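Side-chain contact in tRNA (guanine-N(1)-)-methyltransferase (PDB 7KFF), which probably methylates N1 of guanosine 37 in tRNA with S-adenosylmethionine as donor, and is bound here to the by-product S-adenosyl-L-homocysteine: residues A[139-144]-A[201-206]. Sequence-based numbering, arbitrary orientation.
With SAH (S-adenosyl-L-homocysteine), chain C.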
loop_
_atom_site.group_PDB
_atom_site.type_symbol
_atom_site.label_atom_id
_atom_site.label_comp_id
_atom_site.label_asym_id
_atom_site.label_seq_id
_atom_site.Cartn_x
_atom_site.Cartn_y
_atom_site.Cartn_z
ATOM N N LEU A 139 14.736 4.463 -3.021
ATOM C CA LEU A 139 13.631 3.512 -3.068
ATOM C C LEU A 139 12.903 3.648 -4.402
ATOM O O LEU A 139 12.529 4.753 -4.807
ATOM C CB LEU A 139 12.667 3.714 -1.909
ATOM C CG LEU A 139 13.303 3.453 -0.549
ATOM C CD1 LEU A 139 12.280 3.641 0.543
ATOM C CD2 LEU A 139 13.933 2.078 -0.443
ATOM N N VAL A 140 12.737 2.523 -5.081
ATOM C CA VAL A 140 12.106 2.454 -6.390
ATOM C C VAL A 140 10.892 1.549 -6.270
ATOM O O VAL A 140 11.018 0.318 -6.293
ATOM C CB VAL A 140 13.076 1.919 -7.462
ATOM C CG1 VAL A 140 12.383 1.943 -8.817
ATOM C CG2 VAL A 140 14.391 2.702 -7.481
ATOM N N PRO A 141 9.696 2.112 -6.123
ATOM C CA PRO A 141 8.502 1.269 -6.050
ATOM C C PRO A 141 8.311 0.496 -7.346
ATOM O O PRO A 141 8.408 1.040 -8.447
ATOM C CB PRO A 141 7.379 2.277 -5.806
ATOM C CG PRO A 141 8.048 3.443 -5.152
ATOM C CD PRO A 141 9.408 3.529 -5.796
ATOM N N THR A 142 8.038 -0.803 -7.204
ATOM C CA THR A 142 7.723 -1.632 -8.346
ATOM C C THR A 142 7.051 -2.889 -7.828
ATOM O O THR A 142 7.464 -3.417 -6.776
ATOM C CB THR A 142 8.954 -2.015 -9.163
ATOM O OG1 THR A 142 8.611 -3.160 -9.934
ATOM C CG2 THR A 142 10.155 -2.319 -8.326
ATOM N N PRO A 143 6.030 -3.403 -8.514
ATOM C CA PRO A 143 5.389 -4.641 -8.042
ATOM C C PRO A 143 6.308 -5.841 -8.166
ATOM O O PRO A 143 5.985 -6.911 -7.638
ATOM C CB PRO A 143 4.167 -4.782 -8.954
ATOM C CG PRO A 143 4.583 -4.068 -10.217
ATOM C CD PRO A 143 5.442 -2.916 -9.775
ATOM N N ALA A 144 7.428 -5.693 -8.877
ATOM C CA ALA A 144 8.436 -6.740 -9.009
ATOM C C ALA A 144 9.601 -6.570 -8.039
ATOM O O ALA A 144 10.615 -7.252 -8.178
ATOM C CB ALA A 144 8.917 -6.804 -10.454
ATOM N N VAL A 201 1.706 6.717 -4.914
ATOM C CA VAL A 201 0.945 6.250 -3.757
ATOM C C VAL A 201 1.793 5.329 -2.894
ATOM O O VAL A 201 1.646 5.313 -1.667
ATOM C CB VAL A 201 -0.394 5.610 -4.165
ATOM C CG1 VAL A 201 -0.212 4.242 -4.822
ATOM C CG2 VAL A 201 -1.316 5.504 -2.973
ATOM N N ALA A 202 2.694 4.566 -3.506
ATOM C CA ALA A 202 3.581 3.717 -2.719
ATOM C C ALA A 202 4.546 4.543 -1.882
ATOM O O ALA A 202 4.898 4.127 -0.775
ATOM C CB ALA A 202 4.344 2.784 -3.650
ATOM N N VAL A 203 4.955 5.727 -2.371
ATOM C CA VAL A 203 5.742 6.644 -1.550
ATOM C C VAL A 203 4.955 7.047 -0.308
ATOM O O VAL A 203 5.480 7.051 0.807
ATOM C CB VAL A 203 6.171 7.872 -2.364
ATOM C CG1 VAL A 203 6.899 8.842 -1.446
ATOM C CG2 VAL A 203 7.039 7.437 -3.542
ATOM N N LEU A 204 3.682 7.401 -0.485
ATOM C CA LEU A 204 2.880 7.785 0.671
ATOM C C LEU A 204 2.784 6.650 1.692
ATOM O O LEU A 204 2.852 6.890 2.904
ATOM C CB LEU A 204 1.482 8.210 0.211
ATOM C CG LEU A 204 1.387 9.424 -0.728
ATOM C CD1 LEU A 204 -0.056 9.675 -1.085
ATOM C CD2 LEU A 204 2.016 10.637 -0.096
ATOM N N VAL A 205 2.627 5.407 1.212
ATOM C CA VAL A 205 2.555 4.245 2.091
ATOM C C VAL A 205 3.844 4.089 2.877
ATOM O O VAL A 205 3.839 3.963 4.111
ATOM C CB VAL A 205 2.239 2.985 1.276
ATOM C CG1 VAL A 205 2.490 1.739 2.106
ATOM C CG2 VAL A 205 0.807 3.011 0.750
ATOM N N ILE A 206 4.969 4.067 2.174
ATOM C CA ILE A 206 6.257 3.844 2.825
ATOM C C ILE A 206 6.573 4.986 3.782
ATOM O O ILE A 206 7.050 4.771 4.906
ATOM C CB ILE A 206 7.351 3.639 1.763
ATOM C CG1 ILE A 206 7.124 2.327 1.000
ATOM C CG2 ILE A 206 8.716 3.656 2.411
ATOM C CD1 ILE A 206 7.913 2.212 -0.304
HETATM N N SAH C . 3.667 -3.655 -16.324
HETATM C CA SAH C . 4.053 -3.430 -14.945
HETATM C CB SAH C . 3.162 -2.328 -14.417
HETATM C CG SAH C . 3.882 -1.074 -13.955
HETATM S SD SAH C . 2.660 -0.238 -12.964
HETATM C C SAH C . 3.894 -4.644 -14.046
HETATM O O SAH C . 2.792 -5.155 -13.860
HETATM O OXT SAH C . 4.869 -5.118 -13.465
HETATM C "C5'" SAH C . 3.387 1.395 -13.020
HETATM C "C4'" SAH C . 4.173 1.772 -11.781
HETATM O "O4'" SAH C . 3.339 1.780 -10.623
HETATM C "C3'" SAH C . 5.366 0.880 -11.402
HETATM O "O3'" SAH C . 6.459 1.115 -12.213
HETATM C "C2'" SAH C . 5.554 1.270 -9.936
HETATM O "O2'" SAH C . 6.207 2.511 -9.818
HETATM C "C1'" SAH C . 4.118 1.440 -9.489
HETATM N N9 SAH C . 3.554 0.207 -8.909
HETATM C C8 SAH C . 2.566 -0.592 -9.440
HETATM N N7 SAH C . 2.277 -1.575 -8.569
HETATM C C5 SAH C . 3.093 -1.426 -7.489
HETATM C C6 SAH C . 3.243 -2.140 -6.309
HETATM N N6 SAH C . 2.534 -3.247 -6.004
HETATM N N1 SAH C . 4.177 -1.703 -5.397
HETATM C C2 SAH C . 4.924 -0.577 -5.650
HETATM N N3 SAH C . 4.779 0.140 -6.799
HETATM C C4 SAH C . 3.880 -0.294 -7.691
#
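Pro-141 and Ala-202 form one of two packed points in this wholly apolar contact, the CB of the proline ring lying 3.8 Å from the Ala-202 CB methyl. Both atoms also border the adenine of S-adenosyl-L-homocysteine: Pro-141 CB comes nearly level with the ring at its N3 edge, 3.5 Å from SAH N3, and Ala-202 CB sits off one face, 4.0 Å from SAH C2. At the second point Leu-139 CD1 meets Ile-206 CG2 at 4.0 Å, the two side chains crossing at a slant. With CG1 beside the backbone N (chi1 -67°), the CG2 branch of Ile-206 is left facing the leucine; Phe-164 and Trp-156 touch both residues. Val-203 adds only a slight touch, its CG2 4.4 Å from Pro-141 CG. The arrangement belongs to the knotted SPOUT methyltransferase fold, in which helix 200-211 packs on the parallel sheet where strand 137-141 ends at the bound S-adenosyl-L-homocysteine. There Pro-141 O accepts a 3.0 Å hydrogen bond from SAH O2'. Pro-143 covers the purine face opposite Ala-202, its CD 3.6 Å from SAH C5. Outside this buried core, partly exposed Thr-142 points away from the helix and closes an ST turn, OG1 accepting from Ala-144 N.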